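Local coordinates for glutamate--cysteine ligase GshA (Methylobacillus flagellatus KT, PDB 3K1T), which probably acts as a glutamate-cysteine ligase, joining glutamate to cysteine through the gamma-carboxyl group in glutathione synthesis, at residues G41-A46 and A415-L420; A84-E89 and D350-G355; K90-A95 and S194-L199; N162-D167 and P185-G190. All coordinates share one frame; numbering follows the deposited sequence.

Contact 1: residues G41-A46 and A415-L420; sequences GAPFYA and AATIEL
Thr-417 meets Gly-41 and Pro-43 with its two branches, one for each residue. No hydrogen bond crosses the contact.

The polar branch makes the closest approach. Thr-417 OG1 lies 3.2 Å from Pro-43 CD, and 3.8 Å from Pro-43 CG, so the hydroxyl rests against one corner of the proline ring. OG1 sits beside the backbone N of its own residue (chi1 -58°). Its hydrogen bond goes back along the helix to the carbonyl O of Leu-413. The hydroxyl is thus satisfied within its own helix, and toward Pro-43 it makes a close carbon-oxygen contact and no hydrogen bond.

The methyl branch turns to Gly-41. Gly-41 is modelled in two conformers; in this one Thr-417 CG2 lies 3.4 Å from Gly-41 O, which finds no polar partner, so this detail is less certain. Gly-41 is the first residue past the end of helix 26-40. Its positive phi of 71° suits glycine and swings the chain away from helical geometry. With an alanine here in place of Thr-417 both branches are gone, which is likely to open a gap beside Pro-43 and Gly-41 and to leave Leu-413 O without its side-chain donor.

Helix 398-421 therefore packs on the turn that joins helix 26-40 to strand 45-52. Tyr-40 of helix 26-40 also touches Thr-417, and Pro-43 leans on Leu-413 as well. Ala-415 and Ile-418 face helix 210-226. Phe-44 and Ala-46 pair through their backbones with Asp-350 and Met-348, which ties the turn to the antiparallel sheet.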
loop_
_atom_site.group_PDB
_atom_site.type_symbol
_atom_site.label_atom_id
_atom_site.label_comp_id
_atom_site.label_asym_id
_atom_site.label_seq_id
_atom_site.Cartn_x
_atom_site.Cartn_y
_atom_site.Cartn_z
ATOM N N GLY A 41 -12.408 9.718 -7.496
ATOM C CA GLY A 41 -10.963 9.599 -7.448
ATOM C C GLY A 41 -10.574 10.196 -6.118
ATOM O O GLY A 41 -11.446 10.399 -5.255
ATOM N N ALA A 42 -9.276 10.479 -6.008
ATOM C CA ALA A 42 -8.644 11.115 -4.865
ATOM C C ALA A 42 -7.417 11.870 -5.398
ATOM O O ALA A 42 -6.845 11.522 -6.456
ATOM C CB ALA A 42 -8.194 10.074 -3.795
ATOM N N PRO A 43 -6.969 12.891 -4.660
ATOM C CA PRO A 43 -5.769 13.609 -5.075
ATOM C C PRO A 43 -4.536 12.702 -4.982
ATOM O O PRO A 43 -4.560 11.674 -4.289
ATOM C CB PRO A 43 -5.617 14.736 -4.013
ATOM C CG PRO A 43 -6.868 14.750 -3.275
ATOM C CD PRO A 43 -7.502 13.422 -3.394
ATOM N N PHE A 44 -3.445 13.134 -5.615
ATOM C CA PHE A 44 -2.164 12.424 -5.558
ATOM C C PHE A 44 -1.690 12.300 -4.098
ATOM O O PHE A 44 -1.243 11.234 -3.657
ATOM C CB PHE A 44 -1.105 13.176 -6.428
ATOM C CG PHE A 44 0.187 12.436 -6.573
ATOM C CD1 PHE A 44 0.370 11.541 -7.618
ATOM C CD2 PHE A 44 1.224 12.628 -5.667
ATOM C CE1 PHE A 44 1.528 10.812 -7.746
ATOM C CE2 PHE A 44 2.409 11.912 -5.796
ATOM C CZ PHE A 44 2.559 10.996 -6.839
ATOM N N TYR A 45 -1.757 13.431 -3.368
ATOM C CA TYR A 45 -1.388 13.504 -1.974
ATOM C C TYR A 45 -2.142 14.613 -1.242
ATOM O O TYR A 45 -2.733 15.495 -1.875
ATOM C CB TYR A 45 0.140 13.585 -1.761
ATOM C CG TYR A 45 0.913 14.767 -2.321
ATOM C CD1 TYR A 45 0.300 15.871 -2.940
ATOM C CD2 TYR A 45 2.307 14.755 -2.256
ATOM C CE1 TYR A 45 1.072 16.934 -3.477
ATOM C CE2 TYR A 45 3.074 15.803 -2.752
ATOM C CZ TYR A 45 2.466 16.901 -3.356
ATOM O OH TYR A 45 3.274 17.929 -3.824
ATOM N N ALA A 46 -2.141 14.545 0.090
ATOM C CA ALA A 46 -2.853 15.515 0.909
ATOM C C ALA A 46 -2.508 15.340 2.373
ATOM O O ALA A 46 -2.117 14.244 2.817
ATOM C CB ALA A 46 -4.381 15.356 0.711
ATOM N N ALA A 415 -14.127 15.510 0.574
ATOM C CA ALA A 415 -14.690 16.820 0.383
ATOM C C ALA A 415 -13.814 17.701 -0.527
ATOM O O ALA A 415 -14.350 18.394 -1.424
ATOM C CB ALA A 415 -14.936 17.528 1.756
ATOM N N ALA A 416 -12.506 17.698 -0.287
ATOM C CA ALA A 416 -11.546 18.468 -1.116
ATOM C C ALA A 416 -11.563 17.988 -2.581
ATOM O O ALA A 416 -11.524 18.831 -3.510
ATOM C CB ALA A 416 -10.153 18.388 -0.549
ATOM N N THR A 417 -11.695 16.677 -2.772
ATOM C CA THR A 417 -11.760 16.046 -4.091
ATOM C C THR A 417 -13.006 16.522 -4.858
ATOM O O THR A 417 -12.921 16.936 -6.026
ATOM C CB THR A 417 -11.798 14.512 -3.961
ATOM O OG1 THR A 417 -10.633 14.100 -3.259
ATOM C CG2 THR A 417 -11.884 13.798 -5.355
ATOM N N ILE A 418 -14.140 16.493 -4.179
ATOM C CA ILE A 418 -15.412 16.979 -4.731
ATOM C C ILE A 418 -15.302 18.479 -5.069
ATOM O O ILE A 418 -15.606 18.894 -6.213
ATOM C CB ILE A 418 -16.600 16.667 -3.789
ATOM C CG1 ILE A 418 -16.807 15.155 -3.683
ATOM C CG2 ILE A 418 -17.896 17.389 -4.268
ATOM C CD1 ILE A 418 -17.763 14.680 -2.535
ATOM N N GLU A 419 -14.853 19.285 -4.113
ATOM C CA GLU A 419 -14.632 20.702 -4.327
ATOM C C GLU A 419 -13.784 20.989 -5.575
ATOM O O GLU A 419 -14.158 21.840 -6.387
ATOM C CB GLU A 419 -13.948 21.308 -3.105
ATOM C CG GLU A 419 -13.640 22.810 -3.125
ATOM C CD GLU A 419 -12.627 23.241 -2.021
ATOM O OE1 GLU A 419 -12.194 22.399 -1.176
ATOM O OE2 GLU A 419 -12.253 24.429 -2.000
ATOM N N LEU A 420 -12.636 20.327 -5.693
ATOM C CA LEU A 420 -11.706 20.538 -6.806
ATOM C C LEU A 420 -12.334 20.104 -8.149
ATOM O O LEU A 420 -12.164 20.786 -9.151
ATOM C CB LEU A 420 -10.362 19.821 -6.535
ATOM C CG LEU A 420 -9.122 20.074 -7.417
ATOM C CD1 LEU A 420 -8.571 21.498 -7.232
ATOM C CD2 LEU A 420 -7.980 19.025 -7.166
#

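Contact 2: residues A84-E89 and D350-G355; sequences AMVAVE and DHFVVG
Val-86 CG1 touches both Asp-350 and Phe-352. Val-86 CG1 lies 3.5 Å from Asp-350 OD2 and 4.0 Å from Phe-352 CE2. The methyl reaches the phenyl ring at its edge, near the ring plane. CG1 is directed there because it stands opposite the backbone N of Val-86 (chi1 173°). The valine and aspartate side chains cross at about a right angle. Ala-87 completes the first shell, with its CB 4.2 Å from Asp-350 CB. No hydrogen bond joins the two segments, so helix and turn meet through carbon contacts and one carboxylate oxygen.

The carboxylate is buried, but it has a mate of opposite charge. Asp-350 OD2 forms a salt bridge with Lys-90 NZ, one turn further along the same helix. Asp-350 OD2 also lies 3.1 Å from His-351 ND1, above a face of the imidazole, and the angle is too poor for a hydrogen bond. One face of the Phe-352 ring is met by His-351 CD2, near the rim. Asp-350 is placed by a backbone hydrogen bond to Phe-44, and its positive phi of 50° fits its position in the turn between two strands.

The second subunit comes close here. His-351 NE2 is hydrogen-bonded to Glu-89 OE2 of the second subunit, and Val-86 packs on Val-86 of that chain. The contact therefore forms part of the interface between the two subunits. Within the chain, helix 77-91 rests on the hairpin of strands 340-349 and 352-361. Ala-84 touches Met-349 of the first strand, and Val-354 of the second reaches Cys-80 and Ala-83.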
loop_
_atom_site.group_PDB
_atom_site.type_symbol
_atom_site.label_atom_id
_atom_site.label_comp_id
_atom_site.label_asym_id
_atom_site.label_seq_id
_atom_site.Cartn_x
_atom_site.Cartn_y
_atom_site.Cartn_z
ATOM N N ALA A 84 2.228 5.708 -2.939
ATOM C CA ALA A 84 2.690 6.592 -4.009
ATOM C C ALA A 84 2.635 5.848 -5.350
ATOM O O ALA A 84 2.235 6.417 -6.354
ATOM C CB ALA A 84 4.126 7.073 -3.749
HETATM N N MSE A 85 3.002 4.573 -5.369
HETATM C CA MSE A 85 2.843 3.777 -6.604
HETATM C C MSE A 85 1.407 3.658 -7.100
HETATM O O MSE A 85 1.141 3.786 -8.297
HETATM C CB MSE A 85 3.436 2.367 -6.470
HETATM C CG MSE A 85 4.914 2.402 -6.474
HETATM SE SE MSE A 85 5.626 0.589 -6.139
HETATM C CE MSE A 85 7.330 0.822 -7.130
ATOM N N VAL A 86 0.477 3.453 -6.181
ATOM C CA VAL A 86 -0.961 3.479 -6.524
ATOM C C VAL A 86 -1.347 4.833 -7.124
ATOM O O VAL A 86 -2.006 4.892 -8.149
ATOM C CB VAL A 86 -1.826 3.168 -5.268
ATOM C CG1 VAL A 86 -3.341 3.352 -5.564
ATOM C CG2 VAL A 86 -1.540 1.723 -4.785
ATOM N N ALA A 87 -0.943 5.930 -6.477
ATOM C CA ALA A 87 -1.218 7.282 -6.978
ATOM C C ALA A 87 -0.671 7.473 -8.398
ATOM O O ALA A 87 -1.381 7.957 -9.277
ATOM C CB ALA A 87 -0.634 8.364 -6.036
ATOM N N VAL A 88 0.581 7.094 -8.625
ATOM C CA VAL A 88 1.152 7.129 -9.973
ATOM C C VAL A 88 0.307 6.344 -10.988
ATOM O O VAL A 88 0.036 6.838 -12.093
ATOM C CB VAL A 88 2.592 6.629 -9.965
ATOM C CG1 VAL A 88 3.125 6.360 -11.429
ATOM C CG2 VAL A 88 3.481 7.606 -9.173
ATOM N N GLU A 89 -0.091 5.124 -10.644
ATOM C CA GLU A 89 -0.900 4.304 -11.538
ATOM C C GLU A 89 -2.280 4.881 -11.852
ATOM O O GLU A 89 -2.806 4.608 -12.923
ATOM C CB GLU A 89 -1.098 2.899 -10.965
ATOM C CG GLU A 89 0.162 2.083 -10.908
ATOM C CD GLU A 89 -0.013 0.787 -10.105
ATOM O OE1 GLU A 89 -1.176 0.328 -9.989
ATOM O OE2 GLU A 89 1.008 0.257 -9.603
ATOM N N ASP A 350 -2.942 9.007 -2.685
ATOM C CA ASP A 350 -4.189 8.470 -3.260
ATOM C C ASP A 350 -5.219 8.507 -2.111
ATOM O O ASP A 350 -5.222 9.478 -1.324
ATOM C CB ASP A 350 -4.006 7.070 -3.890
ATOM C CG ASP A 350 -5.256 6.600 -4.646
ATOM O OD1 ASP A 350 -5.725 7.340 -5.488
ATOM O OD2 ASP A 350 -5.789 5.527 -4.378
ATOM N N HIS A 351 -6.060 7.485 -1.939
ATOM C CA HIS A 351 -7.047 7.558 -0.836
ATOM C C HIS A 351 -6.613 6.752 0.401
ATOM O O HIS A 351 -7.459 6.331 1.191
ATOM C CB HIS A 351 -8.440 7.141 -1.315
ATOM C CG HIS A 351 -8.504 5.779 -1.964
ATOM N ND1 HIS A 351 -8.744 5.611 -3.319
ATOM C CD2 HIS A 351 -8.372 4.532 -1.444
ATOM C CE1 HIS A 351 -8.771 4.313 -3.592
ATOM N NE2 HIS A 351 -8.557 3.638 -2.475
ATOM N N PHE A 352 -5.311 6.535 0.574
ATOM C CA PHE A 352 -4.781 5.721 1.673
ATOM C C PHE A 352 -4.093 6.589 2.710
ATOM O O PHE A 352 -3.289 7.479 2.372
ATOM C CB PHE A 352 -3.803 4.674 1.138
ATOM C CG PHE A 352 -4.463 3.665 0.261
ATOM C CD1 PHE A 352 -5.419 2.791 0.803
ATOM C CD2 PHE A 352 -4.209 3.615 -1.061
ATOM C CE1 PHE A 352 -6.054 1.852 -0.008
ATOM C CE2 PHE A 352 -4.880 2.693 -1.890
ATOM C CZ PHE A 352 -5.811 1.834 -1.351
ATOM N N VAL A 353 -4.390 6.318 3.977
ATOM C CA VAL A 353 -3.677 6.977 5.067
ATOM C C VAL A 353 -2.292 6.355 5.237
ATOM O O VAL A 353 -2.170 5.138 5.439
ATOM C CB VAL A 353 -4.462 6.893 6.381
ATOM C CG1 VAL A 353 -3.664 7.540 7.518
ATOM C CG2 VAL A 353 -5.909 7.488 6.214
ATOM N N VAL A 354 -1.239 7.170 5.155
ATOM C CA VAL A 354 0.130 6.662 5.233
ATOM C C VAL A 354 0.851 6.948 6.550
ATOM O O VAL A 354 1.881 6.321 6.854
ATOM C CB VAL A 354 0.992 7.118 4.030
ATOM C CG1 VAL A 354 0.351 6.583 2.743
ATOM C CG2 VAL A 354 1.212 8.672 4.007
ATOM N N GLY A 355 0.276 7.828 7.363
ATOM C CA GLY A 355 0.898 8.212 8.628
ATOM C C GLY A 355 0.577 9.654 8.955
ATOM O O GLY A 355 -0.473 10.163 8.583
#

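Contact 3: residues K90-A95 and S194-L199; sequences KICPDA and SLIPPL
The C-terminal end of helix 77-91 packs here on strand 194-196 of the mixed sheet, where Ile-91 and Cys-92 meet Ile-196. In one of two conformers, Ile-91 CG2 lies 4.0 Å from Ile-196 CG1 and 4.1 Å from Ile-196 CD1, a less certain detail. One methyl thus rests along the outer arm of the strand residue, and the two isoleucines meet at a slant. Cys-92 SG lies 4.2 Å from Ile-196 CD1. The thiol sits between the backbone N and the carbonyl carbon of its own residue (chi1 52°), and this rotation turns SG toward the strand. All three approaches are ordinary apolar contacts, and no hydrogen bond crosses.

Cys-92 is also where the chain leaves the helix. It opens a type I beta turn, closed by the 3.1 Å hydrogen bond from Ala-95 N to Cys-92 O. The chain then enters strand 97-102 of the same sheet. Ile-196 belongs to a strand that runs parallel to strand 173-177 and shares backbone hydrogen bonds with Ile-174 and Leu-176. Just after it the chain bends through a cis peptide bond before Pro-197, and Pro-198 is the centre of an inverse gamma turn. Phe-44 packs on Ile-196 too. Ile-91 lies at the exposed margin, whereas Cys-92 and Ile-196 are buried. Further round the turn, Asp-94 makes weak hydrogen bonds to His-31 and Gln-38 of the second subunit.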
loop_
_atom_site.group_PDB
_atom_site.type_symbol
_atom_site.label_atom_id
_atom_site.label_comp_id
_atom_site.label_asym_id
_atom_site.label_seq_id
_atom_site.Cartn_x
_atom_site.Cartn_y
_atom_site.Cartn_z
ATOM N N LYS A 90 -2.874 5.663 -10.941
ATOM C CA LYS A 90 -4.200 6.256 -11.159
ATOM C C LYS A 90 -4.114 7.608 -11.852
ATOM O O LYS A 90 -4.963 7.924 -12.684
ATOM C CB LYS A 90 -4.953 6.464 -9.832
ATOM C CG LYS A 90 -5.447 5.154 -9.261
ATOM C CD LYS A 90 -6.193 5.315 -7.977
ATOM C CE LYS A 90 -6.528 3.930 -7.447
ATOM N NZ LYS A 90 -7.053 3.996 -6.097
ATOM N N ILE A 91 -3.104 8.391 -11.512
ATOM C CA ILE A 91 -3.051 9.803 -11.916
ATOM C C ILE A 91 -2.095 10.057 -13.079
ATOM O O ILE A 91 -2.331 10.951 -13.884
ATOM C CB ILE A 91 -2.627 10.706 -10.733
ATOM C CG1 ILE A 91 -3.628 10.603 -9.561
ATOM C CG2 ILE A 91 -2.463 12.170 -11.182
ATOM C CD1 ILE A 91 -5.086 10.964 -9.935
ATOM N N CYS A 92 -0.993 9.322 -13.145
ATOM C CA CYS A 92 -0.075 9.484 -14.290
ATOM C C CYS A 92 0.523 8.119 -14.697
ATOM O O CYS A 92 1.727 7.876 -14.565
ATOM C CB CYS A 92 0.998 10.549 -13.982
ATOM S SG CYS A 92 1.894 10.345 -12.450
ATOM N N PRO A 93 -0.338 7.222 -15.219
ATOM C CA PRO A 93 0.025 5.809 -15.309
ATOM C C PRO A 93 1.227 5.488 -16.153
ATOM O O PRO A 93 1.891 4.480 -15.892
ATOM C CB PRO A 93 -1.242 5.139 -15.897
ATOM C CG PRO A 93 -2.089 6.229 -16.405
ATOM C CD PRO A 93 -1.753 7.436 -15.550
ATOM N N ASP A 94 1.495 6.320 -17.160
ATOM C CA ASP A 94 2.524 6.030 -18.129
ATOM C C ASP A 94 3.797 6.845 -17.895
ATOM O O ASP A 94 4.755 6.736 -18.672
ATOM C CB ASP A 94 1.963 6.319 -19.512
ATOM C CG ASP A 94 0.727 5.467 -19.815
ATOM O OD1 ASP A 94 0.794 4.227 -19.567
ATOM O OD2 ASP A 94 -0.300 6.040 -20.273
ATOM N N ALA A 95 3.787 7.647 -16.831
ATOM C CA ALA A 95 4.900 8.519 -16.506
ATOM C C ALA A 95 6.189 7.746 -16.259
ATOM O O ALA A 95 6.211 6.726 -15.607
ATOM C CB ALA A 95 4.567 9.404 -15.285
ATOM N N SER A 194 0.473 17.641 -17.802
ATOM C CA SER A 194 -0.509 17.799 -16.736
ATOM C C SER A 194 0.095 18.277 -15.448
ATOM O O SER A 194 1.189 17.818 -15.061
ATOM C CB SER A 194 -1.206 16.473 -16.473
ATOM O OG SER A 194 -1.908 16.114 -17.650
ATOM N N LEU A 195 -0.585 19.220 -14.803
ATOM C CA LEU A 195 -0.240 19.605 -13.465
ATOM C C LEU A 195 -0.967 18.680 -12.467
ATOM O O LEU A 195 -2.110 18.251 -12.730
ATOM C CB LEU A 195 -0.632 21.051 -13.182
ATOM C CG LEU A 195 0.069 22.166 -13.983
ATOM C CD1 LEU A 195 -0.590 23.498 -13.625
ATOM C CD2 LEU A 195 1.572 22.231 -13.688
ATOM N N ILE A 196 -0.292 18.392 -11.358
ATOM C CA ILE A 196 -0.834 17.577 -10.276
ATOM C C ILE A 196 -0.706 18.360 -8.977
ATOM O O ILE A 196 0.397 18.661 -8.537
ATOM C CB ILE A 196 -0.090 16.233 -10.121
ATOM C CG1 ILE A 196 -0.107 15.437 -11.439
ATOM C CG2 ILE A 196 -0.699 15.429 -8.911
ATOM C CD1 ILE A 196 0.952 14.335 -11.562
ATOM N N PRO A 197 -1.824 18.741 -8.356
ATOM C CA PRO A 197 -3.205 18.641 -8.800
ATOM C C PRO A 197 -3.443 19.518 -10.039
ATOM O O PRO A 197 -2.674 20.443 -10.281
ATOM C CB PRO A 197 -3.992 19.189 -7.603
ATOM C CG PRO A 197 -3.056 20.003 -6.848
ATOM C CD PRO A 197 -1.701 19.466 -7.070
ATOM N N PRO A 198 -4.508 19.235 -10.820
ATOM C CA PRO A 198 -4.627 19.971 -12.058
ATOM C C PRO A 198 -5.304 21.335 -11.873
ATOM O O PRO A 198 -6.488 21.476 -12.168
ATOM C CB PRO A 198 -5.453 19.033 -12.942
ATOM C CG PRO A 198 -6.318 18.288 -11.980
ATOM C CD PRO A 198 -5.414 18.070 -10.772
ATOM N N LEU A 199 -4.534 22.335 -11.465
ATOM C CA LEU A 199 -5.071 23.663 -11.226
ATOM C C LEU A 199 -5.113 24.451 -12.542
ATOM O O LEU A 199 -4.243 24.293 -13.416
ATOM C CB LEU A 199 -4.216 24.411 -10.211
ATOM C CG LEU A 199 -3.851 23.662 -8.920
ATOM C CD1 LEU A 199 -2.977 24.569 -8.051
ATOM C CD2 LEU A 199 -5.106 23.216 -8.141
#

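Contact 4: residues N162-D167 and P185-G190; sequences NRLELD and PDILQG. With SO4 (sulfate ion), chain E.
Leu-164 and Leu-188 form the tight part of this contact. Leu-164 CD1 stands 3.5 Å from Leu-188 CD2, closer than methyl groups usually pack. The two side chains cross at about a right angle. Both are buried, and Ile-101 of strand 97-102 touches both. The other methyl, Leu-164 CD2, approaches Ile-187 with more slack: it is 3.8 Å from Ile-187 O and 4.2 Å from Ile-187 CG1. With CG opposite the carbonyl carbon (chi1 -61°), the Leu-164 branch point faces the loop: CD1 goes to Leu-188, CD2 to Ile-187.

The leucine comes from strand 163-166, which runs antiparallel to strand 151-160 in the mixed sheet. Its partner is a short 3-10 segment, 186-188, in the loop between strands 173-177 and 194-196. The hydrogen bond from Leu-188 N to Pro-185 O, 2.9 Å, belongs to that turn.

The other end of the contact is looser and more exposed. Asn-162 CG lies 3.6 Å from Gly-190 O, without a hydrogen bond between the residues. The amide oxygen of Asn-162 is instead bonded to Arg-159, which also donates to Gln-189 O. Gly-190 has a positive phi of 70°, favourable for glycine. Gly-190 N gives a nearly straight hydrogen bond of 2.8 Å to O3 of a sulfate ion, with an angle of 171° at the hydrogen. The sulfate probably comes from the crystallisation liquor and is also bound by His-200.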
loop_
_atom_site.group_PDB
_atom_site.type_symbol
_atom_site.label_atom_id
_atom_site.label_comp_id
_atom_site.label_asym_id
_atom_site.label_seq_id
_atom_site.Cartn_x
_atom_site.Cartn_y
_atom_site.Cartn_z
ATOM N N ASN A 162 5.303 25.242 -25.065
ATOM C CA ASN A 162 4.250 24.661 -24.222
ATOM C C ASN A 162 4.643 23.467 -23.332
ATOM O O ASN A 162 3.776 22.763 -22.834
ATOM C CB ASN A 162 2.961 24.381 -25.001
ATOM C CG ASN A 162 2.357 25.649 -25.584
ATOM O OD1 ASN A 162 2.664 26.747 -25.104
ATOM N ND2 ASN A 162 1.518 25.514 -26.620
ATOM N N ARG A 163 5.932 23.328 -23.062
ATOM C CA ARG A 163 6.406 22.331 -22.113
ATOM C C ARG A 163 7.431 22.960 -21.169
ATOM O O ARG A 163 8.219 23.842 -21.562
ATOM C CB ARG A 163 7.048 21.181 -22.886
ATOM C CG ARG A 163 6.112 20.498 -23.891
ATOM C CD ARG A 163 6.797 19.245 -24.510
ATOM N NE ARG A 163 6.912 18.153 -23.530
ATOM C CZ ARG A 163 5.917 17.335 -23.184
ATOM N NH1 ARG A 163 4.711 17.468 -23.705
ATOM N NH2 ARG A 163 6.126 16.374 -22.277
ATOM N N LEU A 164 7.452 22.499 -19.928
ATOM C CA LEU A 164 8.533 22.848 -19.012
ATOM C C LEU A 164 9.631 21.798 -19.099
ATOM O O LEU A 164 9.334 20.608 -19.080
ATOM C CB LEU A 164 8.033 22.931 -17.582
ATOM C CG LEU A 164 6.959 23.964 -17.299
ATOM C CD1 LEU A 164 6.758 24.018 -15.742
ATOM C CD2 LEU A 164 7.311 25.374 -17.905
ATOM N N GLU A 165 10.881 22.245 -19.182
ATOM C CA GLU A 165 12.024 21.354 -19.275
ATOM C C GLU A 165 13.159 21.791 -18.331
ATOM O O GLU A 165 13.204 22.964 -17.865
ATOM C CB GLU A 165 12.498 21.293 -20.736
ATOM C CG GLU A 165 11.641 20.322 -21.615
ATOM C CD GLU A 165 11.625 20.706 -23.071
ATOM O OE1 GLU A 165 12.473 21.550 -23.455
ATOM O OE2 GLU A 165 10.763 20.183 -23.829
ATOM N N LEU A 166 14.045 20.844 -18.051
ATOM C CA LEU A 166 15.345 21.096 -17.397
ATOM C C LEU A 166 16.393 20.483 -18.325
ATOM O O LEU A 166 16.045 19.913 -19.360
ATOM C CB LEU A 166 15.412 20.446 -15.999
ATOM C CG LEU A 166 14.351 20.855 -14.996
ATOM C CD1 LEU A 166 14.475 19.997 -13.686
ATOM C CD2 LEU A 166 14.409 22.363 -14.719
ATOM N N ASP A 167 17.663 20.576 -17.940
ATOM C CA ASP A 167 18.784 20.066 -18.758
ATOM C C ASP A 167 18.574 18.602 -19.068
ATOM O O ASP A 167 18.521 17.778 -18.155
ATOM C CB ASP A 167 20.099 20.239 -17.976
ATOM C CG ASP A 167 21.318 19.689 -18.727
ATOM O OD1 ASP A 167 21.524 20.162 -19.859
ATOM O OD2 ASP A 167 22.052 18.797 -18.181
ATOM N N PRO A 185 1.260 31.303 -11.985
ATOM C CA PRO A 185 2.090 32.120 -12.882
ATOM C C PRO A 185 1.804 31.799 -14.315
ATOM O O PRO A 185 1.549 30.643 -14.658
ATOM C CB PRO A 185 3.537 31.697 -12.542
ATOM C CG PRO A 185 3.443 30.873 -11.342
ATOM C CD PRO A 185 2.060 30.438 -11.108
ATOM N N ASP A 186 1.909 32.796 -15.181
ATOM C CA ASP A 186 1.680 32.590 -16.607
ATOM C C ASP A 186 2.556 31.477 -17.234
ATOM O O ASP A 186 2.077 30.731 -18.095
ATOM C CB ASP A 186 1.806 33.934 -17.364
ATOM C CG ASP A 186 1.062 33.936 -18.709
ATOM O OD1 ASP A 186 0.051 33.205 -18.832
ATOM O OD2 ASP A 186 1.506 34.656 -19.640
ATOM N N ILE A 187 3.785 31.313 -16.745
ATOM C CA ILE A 187 4.681 30.257 -17.225
ATOM C C ILE A 187 4.123 28.831 -17.002
ATOM O O ILE A 187 4.506 27.894 -17.723
ATOM C CB ILE A 187 6.122 30.408 -16.634
ATOM C CG1 ILE A 187 7.150 29.589 -17.462
ATOM C CG2 ILE A 187 6.189 30.024 -15.133
ATOM C CD1 ILE A 187 8.631 29.872 -17.061
ATOM N N LEU A 188 3.209 28.676 -16.057
ATOM C CA LEU A 188 2.564 27.379 -15.811
ATOM C C LEU A 188 1.210 27.209 -16.518
ATOM O O LEU A 188 0.555 26.164 -16.328
ATOM C CB LEU A 188 2.377 27.139 -14.301
ATOM C CG LEU A 188 3.625 27.080 -13.422
ATOM C CD1 LEU A 188 3.323 26.623 -11.951
ATOM C CD2 LEU A 188 4.717 26.261 -14.057
ATOM N N GLN A 189 0.797 28.195 -17.325
ATOM C CA GLN A 189 -0.505 28.140 -17.997
ATOM C C GLN A 189 -0.399 27.686 -19.462
ATOM O O GLN A 189 0.535 28.051 -20.186
ATOM C CB GLN A 189 -1.189 29.506 -17.931
ATOM C CG GLN A 189 -1.482 29.959 -16.499
ATOM C CD GLN A 189 -2.191 31.297 -16.429
ATOM O OE1 GLN A 189 -2.995 31.615 -17.313
ATOM N NE2 GLN A 189 -1.937 32.079 -15.350
ATOM N N GLY A 190 -1.375 26.902 -19.904
ATOM C CA GLY A 190 -1.446 26.447 -21.289
ATOM C C GLY A 190 -0.370 25.447 -21.664
ATOM O O GLY A 190 0.073 25.408 -22.820
HETATM S S SO4 E . -4.210 25.235 -18.362
HETATM O O1 SO4 E . -3.749 23.947 -17.850
HETATM O O2 SO4 E . -5.541 25.519 -17.809
HETATM O O3 SO4 E . -3.312 26.313 -17.973
HETATM O O4 SO4 E . -4.332 25.122 -19.807
#

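Contact 2 is buried throughout its touching residues, and contact 3 largely so. Contact 1 is partly buried, and contact 4 runs out to solvent at one end. Contacts 2 and 3 share helix 77-91 and are joined by the Lys-90 to Asp-350 salt bridge; both also touch the second subunit. Phe-44 links contacts 1, 2 and 3, packing on Ala-87 and Ile-196. Contacts 1 and 2 reach the antiparallel sheet, whereas contacts 3 and 4 reach the mixed one. Apolar contacts dominate contact 3 and the inner part of contact 4. Contact 1 sets a threonine against backbone and proline, and contact 2 includes a buried charge.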